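PDB 5KLH: surface glycoprotein from Trypanosoma brucei, which probably acts as a sensor on the surface of the insect-stage (procyclic) parasite, this chain being its bilobed ectodomain. Local coordinates for residues Ser156-Val161 with Val198-Tyr203. Numbering follows the deposited sequence.
Sequences SKLYLV and VQVQLY
V198 meets the other strand through CG1, 4.0 Å from L158 CB; chi1 of 171° puts this methyl opposite its own backbone N and over the carbonyl of S156. Q199 then both donates to and accepts from strand 156-161: its N donates to S156 O and its O receives L158 N at 2.8 Å. V200 makes no backbone bond to 156-161, but its CG1 lies 3.8 Å from L160 CD1, the two branches crossing at an angle on the face shared with L158 and L202. Q201 repeats the pattern of Q199, bonding L158 O and L160 N, the latter nearly straight at 173°. Its extended side chain brings NE2 to 3.6 Å from K157 CD, while OE1 comes 3.8 Å from Y159 CE2, the amide turned 67° from the ring. That same OE1 accepts a hydrogen bond from Y203 OH (3.0 Å), a bond that limits rotation of the amide, leaving NE2 turned toward K157. L202 tucks CD1 against L160 CB. Y203 N closes the series on L160 O. The Y203 ring runs alongside that of Y159, with Y203 CE1 at the edge of the Y159 ring, 4.0 Å from Y159 CD2. In-register parallel pairing thus joins strand 145-164 to strand 197-204 inside the large mixed sheet of the ectodomain. Strand 51-63 pairs antiparallel with the other edge of 197-204, V75 and V77 of strand 72-79 pack on the aliphatic face, and F209 of helix 208-215 stacks on Y203; beside S156 and K157, G189 completes a classic beta bulge.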
ATOM      1  N   SER A 156       4.939  -4.673   9.414  1.00  9.36           N
ATOM      2  CA  SER A 156       4.075  -4.927  10.560  1.00  8.38           C
ATOM      3  C   SER A 156       2.728  -5.489  10.120  1.00 10.89           C
ATOM      4  O   SER A 156       2.144  -6.326  10.801  1.00 11.22           O
ATOM      5  CB  SER A 156       3.867  -3.649  11.351  1.00 12.90           C
ATOM      6  OG  SER A 156       2.998  -3.882  12.442  1.00 24.48           O
ATOM      7  N   LYS A 157       2.236  -4.985   8.994  1.00  9.04           N
ATOM      8  CA  LYS A 157       0.942  -5.394   8.460  1.00  7.69           C
ATOM      9  C   LYS A 157       1.111  -5.607   6.963  1.00 10.47           C
ATOM     10  O   LYS A 157       1.501  -4.689   6.253  1.00  9.62           O
ATOM     11  CB  LYS A 157      -0.130  -4.337   8.763  1.00 12.91           C
ATOM     12  CG  LYS A 157      -1.551  -4.814   8.528  1.00 16.96           C
ATOM     13  CD  LYS A 157      -2.587  -3.871   9.157  1.00 27.83           C
ATOM     14  CE  LYS A 157      -2.289  -3.595  10.628  1.00 26.68           C
ATOM     15  NZ  LYS A 157      -3.275  -2.649  11.236  1.00 44.59           N
ATOM     16  N   LEU A 158       0.828  -6.823   6.495  1.00 10.65           N
ATOM     17  CA  LEU A 158       0.970  -7.155   5.094  1.00  9.26           C
ATOM     18  C   LEU A 158      -0.421  -7.291   4.496  1.00 11.94           C
ATOM     19  O   LEU A 158      -1.218  -8.071   5.003  1.00  9.19           O
ATOM     20  CB  LEU A 158       1.761  -8.455   4.941  1.00  9.35           C
ATOM     21  CG  LEU A 158       1.938  -8.960   3.508  1.00  7.98           C
ATOM     22  CD1 LEU A 158       2.922  -8.089   2.778  1.00 11.40           C
ATOM     23  CD2 LEU A 158       2.401 -10.404   3.518  1.00  9.44           C
ATOM     24  N   TYR A 159      -0.724  -6.500   3.468  1.00  7.62           N
ATOM     25  CA  TYR A 159      -2.035  -6.533   2.809  1.00  7.33           C
ATOM     26  C   TYR A 159      -1.965  -7.270   1.491  1.00 10.24           C
ATOM     27  O   TYR A 159      -1.179  -6.891   0.620  1.00 11.86           O
ATOM     28  CB  TYR A 159      -2.543  -5.114   2.539  1.00  9.76           C
ATOM     29  CG  TYR A 159      -2.682  -4.232   3.751  1.00  8.08           C
ATOM     30  CD1 TYR A 159      -1.564  -3.639   4.337  1.00  8.06           C
ATOM     31  CD2 TYR A 159      -3.927  -3.950   4.280  1.00 10.44           C
ATOM     32  CE1 TYR A 159      -1.697  -2.808   5.437  1.00 13.78           C
ATOM     33  CE2 TYR A 159      -4.067  -3.117   5.377  1.00 15.70           C
ATOM     34  CZ  TYR A 159      -2.944  -2.550   5.944  1.00 14.24           C
ATOM     35  OH  TYR A 159      -3.074  -1.714   7.026  1.00 17.80           O
ATOM     36  N   LEU A 160      -2.797  -8.295   1.316  1.00  9.24           N
ATOM     37  CA  LEU A 160      -2.789  -9.082   0.091  1.00  8.54           C
ATOM     38  C   LEU A 160      -4.151  -8.987  -0.564  1.00  9.87           C
ATOM     39  O   LEU A 160      -5.139  -8.729   0.125  1.00  7.09           O
ATOM     40  CB  LEU A 160      -2.434 -10.544   0.385  1.00  9.37           C
ATOM     41  CG  LEU A 160      -1.117 -10.761   1.128  1.00  8.84           C
ATOM     42  CD1 LEU A 160      -0.916 -12.230   1.513  1.00 10.39           C
ATOM     43  CD2 LEU A 160       0.032 -10.304   0.254  1.00  9.78           C
ATOM     44  N   VAL A 161      -4.204  -9.174  -1.881  1.00  8.39           N
ATOM     45  CA  VAL A 161      -5.469  -9.061  -2.608  1.00  7.45           C
ATOM     46  C   VAL A 161      -5.707 -10.241  -3.538  1.00 11.13           C
ATOM     47  O   VAL A 161      -4.813 -10.663  -4.288  1.00  9.74           O
ATOM     48  CB  VAL A 161      -5.522  -7.733  -3.418  1.00  9.84           C
ATOM     49  CG1 VAL A 161      -6.881  -7.526  -4.058  1.00  8.71           C
ATOM     50  CG2 VAL A 161      -5.210  -6.545  -2.524  1.00 11.35           C
ATOM     51  N   VAL A 198       3.852 -10.390  12.163  1.00 14.56           N
ATOM     52  CA  VAL A 198       3.240  -9.583  11.122  1.00  9.04           C
ATOM     53  C   VAL A 198       1.779  -9.963  10.939  1.00 11.37           C
ATOM     54  O   VAL A 198       1.476 -11.142  10.765  1.00 13.96           O
ATOM     55  CB  VAL A 198       3.985  -9.763   9.760  1.00  7.13           C
ATOM     56  CG1 VAL A 198       3.217  -9.107   8.642  1.00 11.58           C
ATOM     57  CG2 VAL A 198       5.391  -9.187   9.865  1.00 11.63           C
ATOM     58  N   GLN A 199       0.882  -8.980  10.993  1.00 10.04           N
ATOM     59  CA  GLN A 199      -0.523  -9.223  10.680  1.00 11.24           C
ATOM     60  C   GLN A 199      -0.728  -9.284   9.174  1.00 10.66           C
ATOM     61  O   GLN A 199      -0.381  -8.340   8.466  1.00 12.15           O
ATOM     62  CB  GLN A 199      -1.416  -8.130  11.278  1.00 13.52           C
ATOM     63  CG  GLN A 199      -1.420  -8.093  12.801  1.00 24.59           C
ATOM     64  CD  GLN A 199      -2.366  -7.043  13.357  1.00 38.41           C
ATOM     65  OE1 GLN A 199      -1.958  -6.168  14.123  1.00 43.53           O
ATOM     66  NE2 GLN A 199      -3.641  -7.133  12.984  1.00 36.38           N
ATOM     67  N   VAL A 200      -1.310 -10.381   8.698  1.00  9.84           N
ATOM     68  CA  VAL A 200      -1.570 -10.565   7.279  1.00 10.85           C
ATOM     69  C   VAL A 200      -3.065 -10.458   7.048  1.00 11.56           C
ATOM     70  O   VAL A 200      -3.842 -11.133   7.734  1.00 10.93           O
ATOM     71  CB  VAL A 200      -1.072 -11.923   6.778  1.00 10.16           C
ATOM     72  CG1 VAL A 200      -1.326 -12.042   5.278  1.00 12.37           C
ATOM     73  CG2 VAL A 200       0.402 -12.087   7.095  1.00 11.78           C
ATOM     74  N   GLN A 201      -3.467  -9.583   6.123  1.00  6.85           N
ATOM     75  CA  GLN A 201      -4.873  -9.422   5.766  1.00  8.53           C
ATOM     76  C   GLN A 201      -5.093  -9.650   4.278  1.00 10.80           C
ATOM     77  O   GLN A 201      -4.432  -9.024   3.434  1.00 12.66           O
ATOM     78  CB  GLN A 201      -5.377  -8.017   6.157  1.00  9.97           C
ATOM     79  CG  GLN A 201      -5.214  -7.712   7.648  1.00  9.91           C
ATOM     80  CD  GLN A 201      -5.709  -6.329   8.046  1.00 21.02           C
ATOM     81  OE1 GLN A 201      -6.275  -5.599   7.236  1.00 17.43           O
ATOM     82  NE2 GLN A 201      -5.498  -5.969   9.312  1.00 26.91           N
ATOM     83  N   LEU A 202      -6.030 -10.536   3.948  1.00 10.04           N
ATOM     84  CA  LEU A 202      -6.344 -10.811   2.545  1.00 12.16           C
ATOM     85  C   LEU A 202      -7.721 -10.241   2.204  1.00  9.49           C
ATOM     86  O   LEU A 202      -8.728 -10.611   2.820  1.00  9.60           O
ATOM     87  CB  LEU A 202      -6.286 -12.321   2.255  1.00  9.71           C
ATOM     88  CG  LEU A 202      -6.714 -12.768   0.855  1.00  7.85           C
ATOM     89  CD1 LEU A 202      -5.685 -12.351  -0.184  1.00  9.66           C
ATOM     90  CD2 LEU A 202      -6.968 -14.271   0.788  1.00 10.52           C
ATOM     91  N   TYR A 203      -7.738  -9.304   1.256  1.00  7.35           N
ATOM     92  CA  TYR A 203      -8.956  -8.681   0.734  1.00 10.02           C
ATOM     93  C   TYR A 203      -9.325  -9.236  -0.621  1.00  8.70           C
ATOM     94  O   TYR A 203      -8.468  -9.781  -1.347  1.00 10.52           O
ATOM     95  CB  TYR A 203      -8.776  -7.165   0.590  1.00  7.89           C
ATOM     96  CG  TYR A 203      -8.699  -6.446   1.905  1.00  8.28           C
ATOM     97  CD1 TYR A 203      -7.507  -6.376   2.599  1.00  9.96           C
ATOM     98  CD2 TYR A 203      -9.827  -5.842   2.456  1.00 11.12           C
ATOM     99  CE1 TYR A 203      -7.436  -5.722   3.834  1.00 11.48           C
ATOM    100  CE2 TYR A 203      -9.768  -5.191   3.674  1.00 12.91           C
ATOM    101  CZ  TYR A 203      -8.567  -5.139   4.359  1.00 17.15           C
ATOM    102  OH  TYR A 203      -8.491  -4.493   5.583  1.00 16.33           O
TER